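Local coordinates for protein ectonucleotide pyrophosphatase/phosphodiesterase family member 5 (Mus musculus, PDB 5VEO) that probably hydrolyses phosphodiester or pyrophosphate bonds of nucleotide-type substrates at a zinc-dependent active site, as in other ectoenzymes of the NPP family, at residues K206-K209 with L213-N216; E245-I250 with I312-S317; D270-A275 with L279-K284. The protein carries 1 engineered substitution. All blocks are in the same frame, centred on the assembly; numbering follows the deposited sequence.

Contact 1: residues K206-K209 with L213-N216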
loop_
_atom_site.group_PDB
_atom_site.type_symbol
_atom_site.label_atom_id
_atom_site.label_comp_id
_atom_site.label_asym_id
_atom_site.label_seq_id
_atom_site.Cartn_x
_atom_site.Cartn_y
_atom_site.Cartn_z
ATOM N N LYS A 206 -24.336 3.398 -1.275
ATOM C CA LYS A 206 -25.716 3.027 -1.591
ATOM C C LYS A 206 -25.982 1.567 -1.246
ATOM O O LYS A 206 -27.031 1.230 -0.678
ATOM C CB LYS A 206 -25.979 3.295 -3.075
ATOM C CG LYS A 206 -27.392 3.044 -3.565
ATOM C CD LYS A 206 -27.511 3.314 -5.093
ATOM C CE LYS A 206 -26.990 2.139 -5.951
ATOM N NZ LYS A 206 -27.195 2.254 -7.446
ATOM N N MET A 207 -25.037 0.680 -1.564
ATOM C CA MET A 207 -25.247 -0.737 -1.284
ATOM C C MET A 207 -25.174 -1.048 0.207
ATOM O O MET A 207 -25.901 -1.929 0.687
ATOM C CB MET A 207 -24.233 -1.576 -2.056
ATOM C CG MET A 207 -24.444 -1.501 -3.535
ATOM S SD MET A 207 -26.037 -2.236 -3.948
ATOM C CE MET A 207 -26.461 -1.370 -5.435
ATOM N N LEU A 208 -24.314 -0.355 0.950
ATOM C CA LEU A 208 -24.295 -0.511 2.398
ATOM C C LEU A 208 -25.620 -0.069 2.997
ATOM O O LEU A 208 -26.139 -0.708 3.916
ATOM C CB LEU A 208 -23.151 0.293 3.013
ATOM C CG LEU A 208 -21.746 -0.267 2.752
ATOM C CD1 LEU A 208 -20.682 0.780 3.102
ATOM C CD2 LEU A 208 -21.451 -1.560 3.501
ATOM N N LYS A 209 -26.192 1.018 2.481
ATOM C CA LYS A 209 -27.475 1.475 3.006
ATOM C C LYS A 209 -28.582 0.488 2.667
ATOM O O LYS A 209 -29.422 0.166 3.521
ATOM C CB LYS A 209 -27.800 2.860 2.460
ATOM C CG LYS A 209 -26.947 3.951 3.088
ATOM C CD LYS A 209 -27.313 5.306 2.523
ATOM C CE LYS A 209 -26.571 6.436 3.216
ATOM N NZ LYS A 209 -26.866 7.719 2.537
ATOM N N LEU A 213 -26.489 -1.895 6.520
ATOM C CA LEU A 213 -25.176 -1.955 7.132
ATOM C C LEU A 213 -24.548 -0.585 7.345
ATOM O O LEU A 213 -23.588 -0.482 8.113
ATOM C CB LEU A 213 -24.201 -2.757 6.256
ATOM C CG LEU A 213 -24.519 -4.244 6.029
ATOM C CD1 LEU A 213 -23.630 -4.772 4.925
ATOM C CD2 LEU A 213 -24.255 -4.980 7.299
ATOM N N TRP A 214 -25.073 0.456 6.702
ATOM C CA TRP A 214 -24.409 1.759 6.702
ATOM C C TRP A 214 -24.170 2.280 8.116
ATOM O O TRP A 214 -23.112 2.844 8.406
ATOM C CB TRP A 214 -25.243 2.750 5.893
ATOM C CG TRP A 214 -24.742 4.151 5.934
ATOM C CD1 TRP A 214 -25.360 5.227 6.508
ATOM C CD2 TRP A 214 -23.515 4.641 5.369
ATOM N NE1 TRP A 214 -24.590 6.362 6.337
ATOM C CE2 TRP A 214 -23.456 6.026 5.639
ATOM C CE3 TRP A 214 -22.461 4.041 4.669
ATOM C CZ2 TRP A 214 -22.375 6.824 5.232
ATOM C CZ3 TRP A 214 -21.389 4.835 4.263
ATOM C CH2 TRP A 214 -21.355 6.209 4.549
ATOM N N ASN A 215 -25.136 2.144 9.012
ATOM C CA ASN A 215 -24.904 2.667 10.346
ATOM C C ASN A 215 -24.452 1.620 11.361
ATOM O O ASN A 215 -24.437 1.913 12.556
ATOM C CB ASN A 215 -26.162 3.419 10.816
ATOM C CG ASN A 215 -26.233 4.799 10.189
ATOM O OD1 ASN A 215 -25.262 5.586 10.278
ATOM N ND2 ASN A 215 -27.321 5.084 9.483
ATOM N N ASN A 216 -24.028 0.423 10.936
ATOM C CA ASN A 216 -23.406 -0.503 11.877
ATOM C C ASN A 216 -22.114 -1.121 11.373
ATOM O O ASN A 216 -21.618 -2.073 11.996
ATOM C CB ASN A 216 -24.356 -1.639 12.288
ATOM C CG ASN A 216 -25.117 -2.209 11.140
ATOM O OD1 ASN A 216 -24.747 -3.240 10.579
ATOM N ND2 ASN A 216 -26.195 -1.540 10.773
#
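K209 lies along W214, the two side chains running side by side in the same direction. The lysine chain is extended, with CG anti to its own carbonyl carbon (chi1 -73°), which sends it alongside the tryptophan and brings CE over one face of the indole, toward its rim. Its CG meets W214 CB at 3.5 Å. Further out, K209 CE makes a CH-pi contact, 3.7 Å from the centroid of the five-membered ring and nearly on the ring normal. The ammonium adds a longer cation-pi term, K209 NZ standing 4.9 Å from that same centroid, and NZ also hydrogen-bonds Y39 OH.

The leucines supply the apolar part. L208 CD1 approaches the indole at its edge, 4.0 Å from W214 CE3, while the other methyl, L208 CD2, packs 4.1 Å from L213 CB. I157 of helix 149-160 touches both leucines, and H341 stacks on the W214 ring.

Backbone bonding converges on a single acceptor. L213 N donates to L208 O at 2.9 Å, close to straight, whereas the bond from W214 N to L208 O is weak, 3.2 Å and bent to 124°.

L208 O thus draws both amides in at the helix end, the chain runs on toward strand 218-222, and the indole lies against the last turn, with a leucine methyl at its edge and, over one face, a lysine whose charge is probably shared between the ring and a tyrosine hydroxyl.

Contact 2: residues E245-I250 with I312-S317. With NAG (2-acetamido-2-deoxy-beta-D-glucopyranose), chain J.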
loop_
_atom_site.group_PDB
_atom_site.type_symbol
_atom_site.label_atom_id
_atom_site.label_comp_id
_atom_site.label_asym_id
_atom_site.label_seq_id
_atom_site.Cartn_x
_atom_site.Cartn_y
_atom_site.Cartn_z
ATOM N N GLU A 245 26.516 -6.593 -16.775
ATOM C CA GLU A 245 26.918 -7.956 -16.448
ATOM C C GLU A 245 27.384 -8.113 -15.011
ATOM O O GLU A 245 27.577 -9.246 -14.563
ATOM C CB GLU A 245 28.056 -8.422 -17.360
ATOM C CG GLU A 245 27.736 -8.421 -18.835
ATOM C CD GLU A 245 26.586 -9.342 -19.191
ATOM O OE1 GLU A 245 26.466 -10.421 -18.567
ATOM O OE2 GLU A 245 25.799 -8.984 -20.097
ATOM N N HIS A 246 27.586 -7.023 -14.283
ATOM C CA HIS A 246 28.234 -7.099 -12.984
ATOM C C HIS A 246 27.275 -6.906 -11.824
ATOM O O HIS A 246 27.724 -6.811 -10.680
ATOM C CB HIS A 246 29.372 -6.084 -12.918
ATOM C CG HIS A 246 30.524 -6.437 -13.807
ATOM N ND1 HIS A 246 31.585 -5.588 -14.032
ATOM C CD2 HIS A 246 30.777 -7.556 -14.528
ATOM C CE1 HIS A 246 32.442 -6.166 -14.854
ATOM N NE2 HIS A 246 31.979 -7.364 -15.164
ATOM N N TYR A 247 25.970 -6.845 -12.083
ATOM C CA TYR A 247 24.995 -6.779 -11.005
ATOM C C TYR A 247 23.657 -7.315 -11.497
ATOM O O TYR A 247 23.415 -7.445 -12.700
ATOM C CB TYR A 247 24.842 -5.347 -10.485
ATOM C CG TYR A 247 24.195 -4.402 -11.478
ATOM C CD1 TYR A 247 24.930 -3.852 -12.522
ATOM C CD2 TYR A 247 22.850 -4.065 -11.376
ATOM C CE1 TYR A 247 24.350 -2.988 -13.438
ATOM C CE2 TYR A 247 22.257 -3.195 -12.287
ATOM C CZ TYR A 247 23.016 -2.652 -13.308
ATOM O OH TYR A 247 22.429 -1.805 -14.225
ATOM N N THR A 248 22.776 -7.616 -10.542
ATOM C CA THR A 248 21.391 -7.964 -10.835
ATOM C C THR A 248 20.502 -6.875 -10.258
ATOM O O THR A 248 20.675 -6.468 -9.101
ATOM C CB THR A 248 21.009 -9.332 -10.254
ATOM O OG1 THR A 248 21.923 -10.327 -10.720
ATOM C CG2 THR A 248 19.589 -9.731 -10.673
ATOM N N LEU A 249 19.569 -6.390 -11.070
ATOM C CA LEU A 249 18.617 -5.373 -10.640
ATOM C C LEU A 249 17.368 -6.102 -10.159
ATOM O O LEU A 249 16.605 -6.649 -10.955
ATOM C CB LEU A 249 18.331 -4.408 -11.787
ATOM C CG LEU A 249 17.561 -3.131 -11.488
ATOM C CD1 LEU A 249 18.204 -2.301 -10.376
ATOM C CD2 LEU A 249 17.454 -2.322 -12.783
ATOM N N ILE A 250 17.185 -6.138 -8.838
ATOM C CA ILE A 250 16.082 -6.867 -8.219
ATOM C C ILE A 250 14.770 -6.093 -8.336
ATOM O O ILE A 250 13.696 -6.689 -8.509
ATOM C CB ILE A 250 16.442 -7.161 -6.752
ATOM C CG1 ILE A 250 17.752 -7.947 -6.654
ATOM C CG2 ILE A 250 15.314 -7.903 -6.047
ATOM C CD1 ILE A 250 17.750 -9.213 -7.422
ATOM N N ILE A 312 14.454 5.777 -12.781
ATOM C CA ILE A 312 15.642 4.962 -13.005
ATOM C C ILE A 312 15.348 3.973 -14.117
ATOM O O ILE A 312 14.424 3.157 -14.006
ATOM C CB ILE A 312 16.073 4.217 -11.737
ATOM C CG1 ILE A 312 16.203 5.188 -10.572
ATOM C CG2 ILE A 312 17.380 3.451 -12.007
ATOM C CD1 ILE A 312 16.430 4.489 -9.255
ATOM N N LEU A 313 16.149 4.036 -15.174
ATOM C CA LEU A 313 16.072 3.110 -16.293
ATOM C C LEU A 313 17.375 2.338 -16.341
ATOM O O LEU A 313 18.452 2.927 -16.225
ATOM C CB LEU A 313 15.854 3.823 -17.624
ATOM C CG LEU A 313 14.391 4.101 -18.006
ATOM C CD1 LEU A 313 13.698 5.049 -17.107
ATOM C CD2 LEU A 313 14.329 4.624 -19.434
ATOM N N GLN A 314 17.284 1.024 -16.475
ATOM C CA GLN A 314 18.516 0.270 -16.560
ATOM C C GLN A 314 19.194 0.542 -17.887
ATOM O O GLN A 314 20.407 0.757 -17.941
ATOM C CB GLN A 314 18.261 -1.213 -16.375
ATOM C CG GLN A 314 19.553 -1.945 -16.251
ATOM C CD GLN A 314 19.361 -3.367 -15.848
ATOM O OE1 GLN A 314 18.301 -3.958 -16.078
ATOM N NE2 GLN A 314 20.377 -3.934 -15.228
ATOM N N ASN A 315 18.421 0.572 -18.961
ATOM C CA ASN A 315 18.943 1.032 -20.230
ATOM C C ASN A 315 17.820 1.742 -20.981
ATOM O O ASN A 315 16.713 1.944 -20.453
ATOM C CB ASN A 315 19.586 -0.135 -20.997
ATOM C CG ASN A 315 18.587 -1.186 -21.449
ATOM O OD1 ASN A 315 17.389 -0.951 -21.492
ATOM N ND2 ASN A 315 19.101 -2.368 -21.806
ATOM N N LYS A 316 18.133 2.159 -22.211
ATOM C CA LYS A 316 17.265 3.061 -22.966
ATOM C C LYS A 316 15.865 2.515 -23.171
ATOM O O LYS A 316 14.933 3.299 -23.382
ATOM C CB LYS A 316 17.868 3.350 -24.340
ATOM C CG LYS A 316 19.235 3.963 -24.310
ATOM C CD LYS A 316 19.205 5.404 -24.744
ATOM C CE LYS A 316 20.591 5.997 -24.659
ATOM N NZ LYS A 316 20.640 7.141 -23.715
ATOM N N SER A 317 15.691 1.198 -23.138
ATOM C CA SER A 317 14.405 0.589 -23.443
ATOM C C SER A 317 13.695 0.070 -22.200
ATOM O O SER A 317 12.711 -0.668 -22.325
ATOM C CB SER A 317 14.589 -0.545 -24.451
ATOM O OG SER A 317 15.204 -1.660 -23.831
HETATM C C1 NAG J . 18.262 -3.450 -22.276
HETATM C C2 NAG J . 18.519 -3.755 -23.762
HETATM C C3 NAG J . 17.643 -4.920 -24.226
HETATM C C4 NAG J . 17.808 -6.121 -23.304
HETATM C C5 NAG J . 17.499 -5.689 -21.878
HETATM C C6 NAG J . 17.634 -6.797 -20.860
HETATM C C7 NAG J . 19.212 -1.778 -25.063
HETATM C C8 NAG J . 18.732 -0.607 -25.867
HETATM N N2 NAG J . 18.257 -2.576 -24.573
HETATM O O3 NAG J . 17.966 -5.273 -25.567
HETATM O O4 NAG J . 16.921 -7.160 -23.704
HETATM O O5 NAG J . 18.417 -4.653 -21.498
HETATM O O6 NAG J . 18.963 -7.296 -20.803
HETATM O O7 NAG J . 20.407 -1.989 -24.864
HETATM O O HOH W 1 21.811 -6.275 -14.934
#
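Q314 overlaps the end of L249, the side chains meeting from opposite directions with L249 CD2 3.8 Å from Q314 CD. The same methyl lies equally near CB and OE1 of the glutamine. With Q314 CG opposite the backbone N (chi1 -171°) and the chain extended beyond, the amide reaches Y247: Q314 NE2 donates to Y247 OH at 3.1 Å, with an N-H...O angle of 156°. The hydroxyl lies close to the amide plane, while the ring and amide planes stand 49° apart. A water accepts a weak bond from Q314 NE2 and donates to Y247 O, so one nitrogen serves both the end and the backbone of the tyrosine. A leucine here would probably leave Y247 OH without this donor and the water without its tie to the 312-317 segment.

Next along, N315 ND2 is bonded covalently to C1 of an N-acetylglucosamine. N315 OD1 accepts from S317 N at 3.2 Å, closing an Asx turn, and the sugar's N2 donates to S317 OG. Asn, Lys and Ser form the N-X-S sequon of N-linked glycosylation, here on the turn leaving strand 311-313 beside edge strand 247-249 of the four-stranded antiparallel sheet.

Contact 3: residues D270-A275 with L279-K284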
loop_
_atom_site.group_PDB
_atom_site.type_symbol
_atom_site.label_atom_id
_atom_site.label_comp_id
_atom_site.label_asym_id
_atom_site.label_seq_id
_atom_site.Cartn_x
_atom_site.Cartn_y
_atom_site.Cartn_z
ATOM N N ASP A 270 31.232 2.308 -6.216
ATOM C CA ASP A 270 32.068 3.458 -6.562
ATOM C C ASP A 270 31.641 4.097 -7.880
ATOM O O ASP A 270 31.795 5.313 -8.058
ATOM C CB ASP A 270 33.542 3.059 -6.665
ATOM C CG ASP A 270 34.139 2.666 -5.339
ATOM O OD1 ASP A 270 33.521 2.931 -4.287
ATOM O OD2 ASP A 270 35.248 2.095 -5.355
ATOM N N ALA A 271 31.128 3.292 -8.817
ATOM C CA ALA A 271 30.650 3.823 -10.086
ATOM C C ALA A 271 29.345 4.589 -9.920
ATOM O O ALA A 271 29.103 5.554 -10.649
ATOM C CB ALA A 271 30.441 2.691 -11.084
ATOM N N LEU A 272 28.503 4.183 -8.976
ATOM C CA LEU A 272 27.158 4.740 -8.880
ATOM C C LEU A 272 27.021 5.820 -7.816
ATOM O O LEU A 272 26.274 6.790 -8.023
ATOM C CB LEU A 272 26.155 3.608 -8.615
ATOM C CG LEU A 272 24.719 3.903 -9.014
ATOM C CD1 LEU A 272 24.589 4.139 -10.521
ATOM C CD2 LEU A 272 23.831 2.744 -8.575
ATOM N N ALA A 273 27.757 5.718 -6.708
ATOM C CA ALA A 273 27.607 6.698 -5.640
ATOM C C ALA A 273 28.113 8.057 -6.104
ATOM O O ALA A 273 29.265 8.192 -6.528
ATOM C CB ALA A 273 28.357 6.255 -4.388
ATOM N N GLY A 274 27.256 9.070 -6.004
ATOM C CA GLY A 274 27.618 10.407 -6.441
ATOM C C GLY A 274 27.672 10.595 -7.938
ATOM O O GLY A 274 28.095 11.664 -8.403
ATOM N N ALA A 275 27.207 9.612 -8.712
ATOM C CA ALA A 275 27.304 9.688 -10.161
ATOM C C ALA A 275 26.231 10.582 -10.769
ATOM O O ALA A 275 26.462 11.216 -11.806
ATOM C CB ALA A 275 27.197 8.290 -10.747
ATOM N N LEU A 279 20.221 10.653 -7.685
ATOM C CA LEU A 279 20.233 9.251 -7.285
ATOM C C LEU A 279 21.131 9.126 -6.064
ATOM O O LEU A 279 22.351 9.305 -6.163
ATOM C CB LEU A 279 20.732 8.354 -8.413
ATOM C CG LEU A 279 20.652 6.873 -8.081
ATOM C CD1 LEU A 279 19.201 6.365 -8.047
ATOM C CD2 LEU A 279 21.444 6.106 -9.087
ATOM N N THR A 280 20.539 8.827 -4.916
ATOM C CA THR A 280 21.301 8.678 -3.684
ATOM C C THR A 280 21.541 7.196 -3.447
ATOM O O THR A 280 20.593 6.418 -3.253
ATOM C CB THR A 280 20.590 9.319 -2.496
ATOM O OG1 THR A 280 20.358 10.703 -2.770
ATOM C CG2 THR A 280 21.439 9.189 -1.228
ATOM N N VAL A 281 22.811 6.809 -3.442
ATOM C CA VAL A 281 23.203 5.407 -3.348
ATOM C C VAL A 281 23.564 5.092 -1.902
ATOM O O VAL A 281 24.488 5.700 -1.338
ATOM C CB VAL A 281 24.381 5.102 -4.286
ATOM C CG1 VAL A 281 24.773 3.637 -4.184
ATOM C CG2 VAL A 281 24.036 5.478 -5.732
ATOM N N TYR A 282 22.881 4.109 -1.316
ATOM C CA TYR A 282 23.139 3.676 0.051
ATOM C C TYR A 282 23.673 2.250 0.076
ATOM O O TYR A 282 23.105 1.356 -0.545
ATOM C CB TYR A 282 21.865 3.712 0.896
ATOM C CG TYR A 282 21.194 5.052 1.022
ATOM C CD1 TYR A 282 21.631 5.999 1.945
ATOM C CD2 TYR A 282 20.094 5.361 0.239
ATOM C CE1 TYR A 282 20.992 7.232 2.053
ATOM C CE2 TYR A 282 19.461 6.572 0.341
ATOM C CZ TYR A 282 19.902 7.500 1.252
ATOM O OH TYR A 282 19.247 8.705 1.337
ATOM N N LYS A 283 24.738 2.015 0.830
ATOM C CA LYS A 283 24.970 0.655 1.291
ATOM C C LYS A 283 23.872 0.278 2.262
ATOM O O LYS A 283 23.361 1.117 2.990
ATOM C CB LYS A 283 26.334 0.533 1.976
ATOM C CG LYS A 283 27.447 1.027 1.135
ATOM C CD LYS A 283 28.798 0.778 1.824
ATOM C CE LYS A 283 29.926 1.383 1.021
ATOM N NZ LYS A 283 31.194 1.493 1.820
ATOM N N LYS A 284 23.508 -1.001 2.273
ATOM C CA LYS A 284 22.415 -1.462 3.129
ATOM C C LYS A 284 22.530 -0.907 4.544
ATOM O O LYS A 284 21.564 -0.366 5.095
ATOM C CB LYS A 284 22.393 -2.994 3.150
ATOM C CG LYS A 284 21.318 -3.638 4.027
ATOM C CD LYS A 284 21.401 -5.149 3.862
ATOM C CE LYS A 284 20.399 -5.937 4.697
ATOM N NZ LYS A 284 20.636 -5.804 6.162
HETATM O O HOH W 2 24.316 8.751 -8.064
HETATM O O HOH W 3 24.818 8.779 -4.315
#
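With CG anti to the backbone N (chi1 -157°), L272 swings its branch off the end of helix 265-272 and down to strand 279-283. V281 has CG1 in the corresponding position (chi1 -180°), which leaves CG2 as the methyl that faces the helix end. L272 CG then sits 3.7 Å from V281 CG2, the two side chains crossing at about a right angle. The same branch carbon, L272 CG, lies 3.9 Å from L279 CD2, so one leucine spans two residues that point to the same side of the strand. A273, the first residue to leave the helical conformation, completes the apolar patch with its CB 4.1 Å from V281 CB. V281 CG2 also lies against the backbone at the helix end, 3.5 Å from L272 O.

The polar backbone atoms are joined through water. One water accepts from G274 N and, at 2.9 Å, from V281 N, and donates to L279 O at 3.1 Å. A second lies between the carbonyls, 2.8 Å from both L272 O and L279 O. Within the turn, A275 N bonds L272 O at 3.1 Å, and G274 takes up a positive phi of 73° in the turn after the helix.

Strand 279-283 is an edge of the four-stranded antiparallel sheet and pairs with strand 302-306, whose A304 touches L279 and V281 alike. Y269, one turn earlier on helix 265-272, packs on V281 and makes a cation-pi contact with K283, so helix and edge strand meet along more than the connection between them.

Contacts 2 and 3 are neighbours, their centres about 14 Å apart; the centre of contact 1, across the chain's centre, lies about 49 and 52 Å from theirs. Contact 3 is nested inside the chain loop that contact 2 closes, and the two touch where I312 CD1 meets L279 CD1 at 3.6 Å. Both reach the same antiparallel sheet, at its two outermost strands. Contacts 1 and 3, mainly buried, each join a helix end to the chain just after it, the first by backbone bonds and an indole-lysine pair, the second by aliphatic side chains and water. Contact 2, partly buried, combines an amide-hydroxyl bond, a bridging water and leucine packing beside a glycosylated asparagine.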